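Local coordinates for putative uncharacterized protein (Staphylococcus aureus subsp. aureus Mu50, PDB 3FYM) that probably binds DNA through a helix-turn-helix domain that forms the soluble N-terminal part of a putative membrane protein, at residues 7-12 with 57-63; 38-42 with 74-78. One frame throughout, in Å; residues are numbered along the deposited sequence. Where two conformers were deposited one is given.

Two contacts between distant parts of the chain help close this small all-helical domain. Contact 1, 7-12 with 57-63, joins helix 4-14 to the end of helix 50-60 and the turn after it. Contact 2, 38-42 with 74-78, brings the loop after helix 30-37 against the loop that follows helix 65-71. Their segments alternate along the chain, in the order 7-12, 38-42, 57-63, 74-78. The centres lie about 16 Å apart on opposite sides of the chain's centre, with nearest atoms about 5 Å apart and no touch. Helices 4-14 and 50-60 also touch contact 2, so both contacts help tie together the probable DNA-binding domain.

Contact 1 (7-12 with 57-63); sequences ALKGRR and YASVVNI
The carbonyl oxygen of Val-61 receives two N-H groups of the Arg-11 guanidinium, a backbone acceptor at the end of one helix gripped by a side chain from another. The acceptor lies just past helix 50-60, where a Schellman motif with Asn-62 at positive phi (54°) as its C-prime residue ends the helix; both helices belong to the helix-turn-helix domain. Arg-11 NE lies 2.8 Å from Val-61 O and in its carbonyl plane, whereas NH2 adds a weak bond to the same oxygen at 3.4 Å. A bend at chi2 (62°) turns the otherwise extended Arg-11 chain toward this oxygen, and on the way its CG passes Val-61 CG2 at 3.7 Å.

Deeper in, Leu-8 packs over one face of the Tyr-57 ring. Its CB makes a CH-pi contact 3.8 Å from the ring centroid, 19° off the normal; Leu-8 CD2 lies near Tyr-57 CD1 and Leu-8 CD1 near Tyr-57 CD2. Leu-8 CD2 continues to Ala-58 and to Ile-63 CD1, and Leu-68 of helix 65-71 touches Leu-8 and Ile-63 as well. The Tyr-57 hydroxyl is hydrogen-bonded to Glu-37, whose carboxylate oxygen OE2 also forms a salt bridge with Arg-12 NE. That shared partner draws helix 30-37 into the contact and holds the phenol end, with Arg-12 CB near the ring plane at 3.5 Å from Tyr-57 OH.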
loop_
_atom_site.group_PDB
_atom_site.type_symbol
_atom_site.label_atom_id
_atom_site.label_comp_id
_atom_site.label_asym_id
_atom_site.label_seq_id
_atom_site.Cartn_x
_atom_site.Cartn_y
_atom_site.Cartn_z
ATOM N N ALA A 7 3.306 -8.531 -0.731
ATOM C CA ALA A 7 2.088 -9.136 -0.168
ATOM C C ALA A 7 0.861 -8.551 -0.840
ATOM O O ALA A 7 -0.086 -9.248 -1.212
ATOM C CB ALA A 7 2.039 -8.959 1.332
ATOM N N LEU A 8 0.813 -7.212 -0.948
ATOM C CA LEU A 8 -0.319 -6.533 -1.559
ATOM C C LEU A 8 -0.480 -6.900 -3.030
ATOM O O LEU A 8 -1.556 -7.265 -3.485
ATOM C CB LEU A 8 -0.174 -4.998 -1.388
ATOM C CG LEU A 8 -0.330 -4.499 0.046
ATOM C CD1 LEU A 8 0.143 -3.064 0.108
ATOM C CD2 LEU A 8 -1.776 -4.630 0.531
ATOM N N LYS A 9 0.613 -6.798 -3.765
ATOM C CA LYS A 9 0.593 -7.113 -5.218
ATOM C C LYS A 9 0.177 -8.548 -5.446
ATOM O O LYS A 9 -0.574 -8.836 -6.372
ATOM C CB LYS A 9 1.941 -6.812 -5.836
ATOM C CG LYS A 9 2.004 -6.997 -7.353
ATOM C CD LYS A 9 3.340 -6.642 -7.932
ATOM C CE LYS A 9 3.374 -6.706 -9.442
ATOM N NZ LYS A 9 4.683 -6.228 -9.935
ATOM N N GLY A 10 0.706 -9.475 -4.660
ATOM C CA GLY A 10 0.377 -10.857 -4.801
ATOM C C GLY A 10 -1.116 -11.064 -4.684
ATOM O O GLY A 10 -1.770 -11.803 -5.447
ATOM N N ARG A 11 -1.740 -10.461 -3.662
ATOM C CA ARG A 11 -3.151 -10.543 -3.475
ATOM C C ARG A 11 -3.930 -9.932 -4.638
ATOM O O ARG A 11 -4.901 -10.527 -5.118
ATOM C CB ARG A 11 -3.557 -9.876 -2.168
ATOM C CG ARG A 11 -5.048 -9.831 -1.901
ATOM C CD ARG A 11 -5.690 -11.189 -1.781
ATOM N NE ARG A 11 -7.132 -10.986 -1.485
ATOM C CZ ARG A 11 -8.043 -11.938 -1.334
ATOM N NH1 ARG A 11 -7.659 -13.208 -1.469
ATOM N NH2 ARG A 11 -9.307 -11.620 -1.089
ATOM N N ARG A 12 -3.509 -8.765 -5.096
ATOM C CA ARG A 12 -4.132 -8.135 -6.244
ATOM C C ARG A 12 -4.110 -9.092 -7.445
ATOM O O ARG A 12 -5.117 -9.246 -8.133
ATOM C CB ARG A 12 -3.426 -6.826 -6.597
ATOM C CG ARG A 12 -4.064 -6.142 -7.823
ATOM C CD ARG A 12 -3.319 -4.878 -8.190
ATOM N NE ARG A 12 -1.968 -4.898 -8.591
ATOM C CZ ARG A 12 -1.459 -5.331 -9.754
ATOM N NH1 ARG A 12 -0.148 -5.172 -9.977
ATOM N NH2 ARG A 12 -2.251 -5.879 -10.649
ATOM N N TYR A 57 -5.396 0.214 0.217
ATOM C CA TYR A 57 -5.139 -0.921 -0.666
ATOM C C TYR A 57 -5.611 -2.200 0.003
ATOM O O TYR A 57 -6.402 -2.982 -0.553
ATOM C CB TYR A 57 -3.681 -0.874 -1.073
ATOM C CG TYR A 57 -3.166 -1.802 -2.118
ATOM C CD1 TYR A 57 -3.688 -3.064 -2.404
ATOM C CD2 TYR A 57 -2.047 -1.437 -2.856
ATOM C CE1 TYR A 57 -3.183 -3.886 -3.336
ATOM C CE2 TYR A 57 -1.495 -2.269 -3.826
ATOM C CZ TYR A 57 -2.046 -3.496 -4.067
ATOM O OH TYR A 57 -1.590 -4.357 -4.996
ATOM N N ALA A 58 -5.073 -2.460 1.200
ATOM C CA ALA A 58 -5.392 -3.687 1.937
ATOM C C ALA A 58 -6.885 -3.864 2.069
ATOM O O ALA A 58 -7.445 -4.937 1.868
ATOM C CB ALA A 58 -4.695 -3.685 3.286
ATOM N N SER A 59 -7.588 -2.798 2.468
ATOM C CA SER A 59 -9.026 -2.937 2.693
ATOM C C SER A 59 -9.737 -3.304 1.415
ATOM O O SER A 59 -10.624 -4.174 1.416
ATOM C CB SER A 59 -9.563 -1.644 3.326
ATOM O OG SER A 59 -9.659 -0.618 2.370
ATOM N N VAL A 60 -9.375 -2.726 0.255
ATOM C CA VAL A 60 -10.011 -3.075 -0.996
ATOM C C VAL A 60 -9.802 -4.533 -1.379
ATOM O O VAL A 60 -10.708 -5.160 -1.971
ATOM C CB VAL A 60 -9.509 -2.122 -2.128
ATOM C CG1 VAL A 60 -9.872 -2.663 -3.499
ATOM C CG2 VAL A 60 -10.114 -0.756 -1.892
ATOM N N VAL A 61 -8.659 -5.096 -1.069
ATOM C CA VAL A 61 -8.331 -6.438 -1.436
ATOM C C VAL A 61 -8.536 -7.446 -0.282
ATOM O O VAL A 61 -8.085 -8.586 -0.339
ATOM C CB VAL A 61 -6.934 -6.586 -2.050
ATOM C CG1 VAL A 61 -6.856 -5.733 -3.307
ATOM C CG2 VAL A 61 -5.811 -6.252 -1.087
ATOM N N ASN A 62 -9.221 -7.051 0.787
ATOM C CA ASN A 62 -9.591 -7.892 1.937
ATOM C C ASN A 62 -8.370 -8.594 2.546
ATOM O O ASN A 62 -8.241 -9.788 2.868
ATOM C CB ASN A 62 -10.772 -8.833 1.609
ATOM C CG ASN A 62 -12.111 -8.117 1.444
ATOM O OD1 ASN A 62 -12.831 -7.745 2.433
ATOM N ND2 ASN A 62 -12.490 -7.973 0.184
ATOM N N ILE A 63 -7.433 -7.673 2.821
ATOM C CA ILE A 63 -6.381 -7.949 3.751
ATOM C C ILE A 63 -6.597 -7.072 4.981
ATOM O O ILE A 63 -6.715 -5.856 4.849
ATOM C CB ILE A 63 -4.983 -7.710 3.142
ATOM C CG1 ILE A 63 -4.686 -8.706 2.012
ATOM C CG2 ILE A 63 -3.893 -7.788 4.204
ATOM C CD1 ILE A 63 -3.412 -8.385 1.254
#

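Contact 2 (38-42 with 74-78); sequences NNEFD and DEIPS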
loop_
_atom_site.group_PDB
_atom_site.type_symbol
_atom_site.label_atom_id
_atom_site.label_comp_id
_atom_site.label_asym_id
_atom_site.label_seq_id
_atom_site.Cartn_x
_atom_site.Cartn_y
_atom_site.Cartn_z
ATOM N N ASN A 38 6.245 -1.816 -4.891
ATOM C CA ASN A 38 7.691 -1.942 -4.983
ATOM C C ASN A 38 8.409 -1.414 -3.751
ATOM O O ASN A 38 9.657 -1.308 -3.764
ATOM C CB ASN A 38 8.182 -1.290 -6.280
ATOM C CG ASN A 38 7.664 -2.158 -7.431
ATOM O OD1 ASN A 38 6.606 -1.896 -8.049
ATOM N ND2 ASN A 38 8.255 -3.280 -7.708
ATOM N N ASN A 39 7.691 -1.105 -2.679
ATOM C CA ASN A 39 8.298 -0.566 -1.442
ATOM C C ASN A 39 9.079 0.724 -1.712
ATOM O O ASN A 39 10.009 1.070 -0.984
ATOM C CB ASN A 39 9.129 -1.589 -0.678
ATOM C CG ASN A 39 8.306 -2.493 0.249
ATOM O OD1 ASN A 39 7.314 -3.061 -0.167
ATOM N ND2 ASN A 39 8.759 -2.669 1.474
ATOM N N GLU A 40 8.663 1.483 -2.719
ATOM C CA GLU A 40 9.304 2.736 -3.099
ATOM C C GLU A 40 8.693 3.904 -2.358
ATOM O O GLU A 40 8.197 4.891 -2.939
ATOM C CB GLU A 40 9.207 2.935 -4.615
ATOM C CG GLU A 40 10.022 1.917 -5.406
ATOM C CD GLU A 40 9.699 1.840 -6.880
ATOM O OE1 GLU A 40 8.645 2.321 -7.330
ATOM O OE2 GLU A 40 10.528 1.225 -7.612
ATOM N N PHE A 41 8.688 3.836 -1.026
ATOM C CA PHE A 41 7.968 4.847 -0.244
ATOM C C PHE A 41 8.579 6.233 -0.360
ATOM O O PHE A 41 7.863 7.240 -0.250
ATOM C CB PHE A 41 7.905 4.424 1.233
ATOM C CG PHE A 41 7.262 3.074 1.428
ATOM C CD1 PHE A 41 8.010 2.002 1.843
ATOM C CD2 PHE A 41 5.936 2.906 1.175
ATOM C CE1 PHE A 41 7.464 0.748 1.991
ATOM C CE2 PHE A 41 5.362 1.663 1.336
ATOM C CZ PHE A 41 6.131 0.590 1.725
ATOM N N ASP A 42 9.895 6.298 -0.604
ATOM C CA ASP A 42 10.519 7.612 -0.777
ATOM C C ASP A 42 10.136 8.272 -2.108
ATOM O O ASP A 42 10.476 9.439 -2.304
ATOM C CB ASP A 42 12.036 7.530 -0.673
ATOM C CG ASP A 42 12.689 6.550 -1.548
ATOM O OD1 ASP A 42 12.068 5.902 -2.384
ATOM O OD2 ASP A 42 13.899 6.305 -1.372
ATOM N N ASP A 74 8.775 -2.469 10.106
ATOM C CA ASP A 74 10.108 -1.919 9.902
ATOM C C ASP A 74 10.341 -1.457 8.480
ATOM O O ASP A 74 11.283 -0.695 8.228
ATOM C CB ASP A 74 11.193 -2.924 10.285
ATOM C CG ASP A 74 11.102 -3.361 11.723
ATOM O OD1 ASP A 74 11.559 -4.473 12.009
ATOM O OD2 ASP A 74 10.631 -2.547 12.561
ATOM N N GLU A 75 9.517 -1.894 7.512
ATOM C CA GLU A 75 9.591 -1.476 6.143
ATOM C C GLU A 75 8.861 -0.138 5.894
ATOM O O GLU A 75 9.159 0.563 4.936
ATOM C CB GLU A 75 8.923 -2.488 5.206
ATOM C CG GLU A 75 9.451 -3.902 5.328
ATOM C CD GLU A 75 8.537 -4.890 4.620
ATOM O OE1 GLU A 75 7.889 -4.530 3.609
ATOM O OE2 GLU A 75 8.437 -6.048 5.079
ATOM N N ILE A 76 7.834 0.113 6.699
ATOM C CA ILE A 76 6.848 1.119 6.394
ATOM C C ILE A 76 7.171 2.391 7.123
ATOM O O ILE A 76 7.266 2.387 8.363
ATOM C CB ILE A 76 5.443 0.638 6.783
ATOM C CG1 ILE A 76 5.057 -0.626 6.008
ATOM C CG2 ILE A 76 4.413 1.758 6.580
ATOM C CD1 ILE A 76 3.855 -1.335 6.575
ATOM N N PRO A 77 7.320 3.521 6.440
ATOM C CA PRO A 77 7.533 4.797 7.154
ATOM C C PRO A 77 6.264 5.158 7.907
ATOM O O PRO A 77 5.244 5.385 7.274
ATOM C CB PRO A 77 7.873 5.798 6.055
ATOM C CG PRO A 77 7.813 5.099 4.786
ATOM C CD PRO A 77 7.310 3.710 4.990
ATOM N N SER A 78 6.341 5.240 9.217
ATOM C CA SER A 78 5.225 5.746 9.991
ATOM C C SER A 78 5.065 7.250 9.760
ATOM O O SER A 78 5.961 7.968 9.384
ATOM C CB SER A 78 5.370 5.419 11.488
ATOM O OG SER A 78 6.565 6.043 12.003
#
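The loop 38-42, which ends in a 3-10 turn, and the irregular segment 74-78 run in roughly the same direction with their backbones well separated, Asn-39 CA lying 7.7 Å from Glu-75 CA and Phe-41 CA 7.4 Å from Pro-77 CA. The gap is spanned by side chains. Asn-39, at positive phi (58°), is the C-prime residue of the Schellman motif closing helix 30-37, and from this turn its amide reaches across to Glu-75. ND2 donates to Glu-75 OE1 at 3.0 Å, a nearly straight bond (162°) that stays close to the amide plane but meets the carboxylate on its anti side, somewhat out of plane. Each end has further partners: OE1 also accepts from Val-4 N and OE2 bonds to His-72 ND1, while Asn-39 OD1 takes Gly-5 N. The start of helix 4-14 is thereby held by both side chains.

Phe-41 fills the apolar half. Its CG lies beside the backbone N, opposite the carbonyl carbon (chi1 -57°), which swings the ring between Asn-39 C on one face and Pro-77 CD on the other, 3.9 Å from the centroid. Pro-77 CG lies 3.6 Å from Phe-41 CB. Ser-50 and Ile-54 of helix 50-60 and Val-4 of helix 4-14 also touch Phe-41. This is a proline-aromatic CH-pi contact beside a Schellman-capped helix end, packing the loop after helix 65-71 against the loop after helix 30-37 in this helix-turn-helix fold.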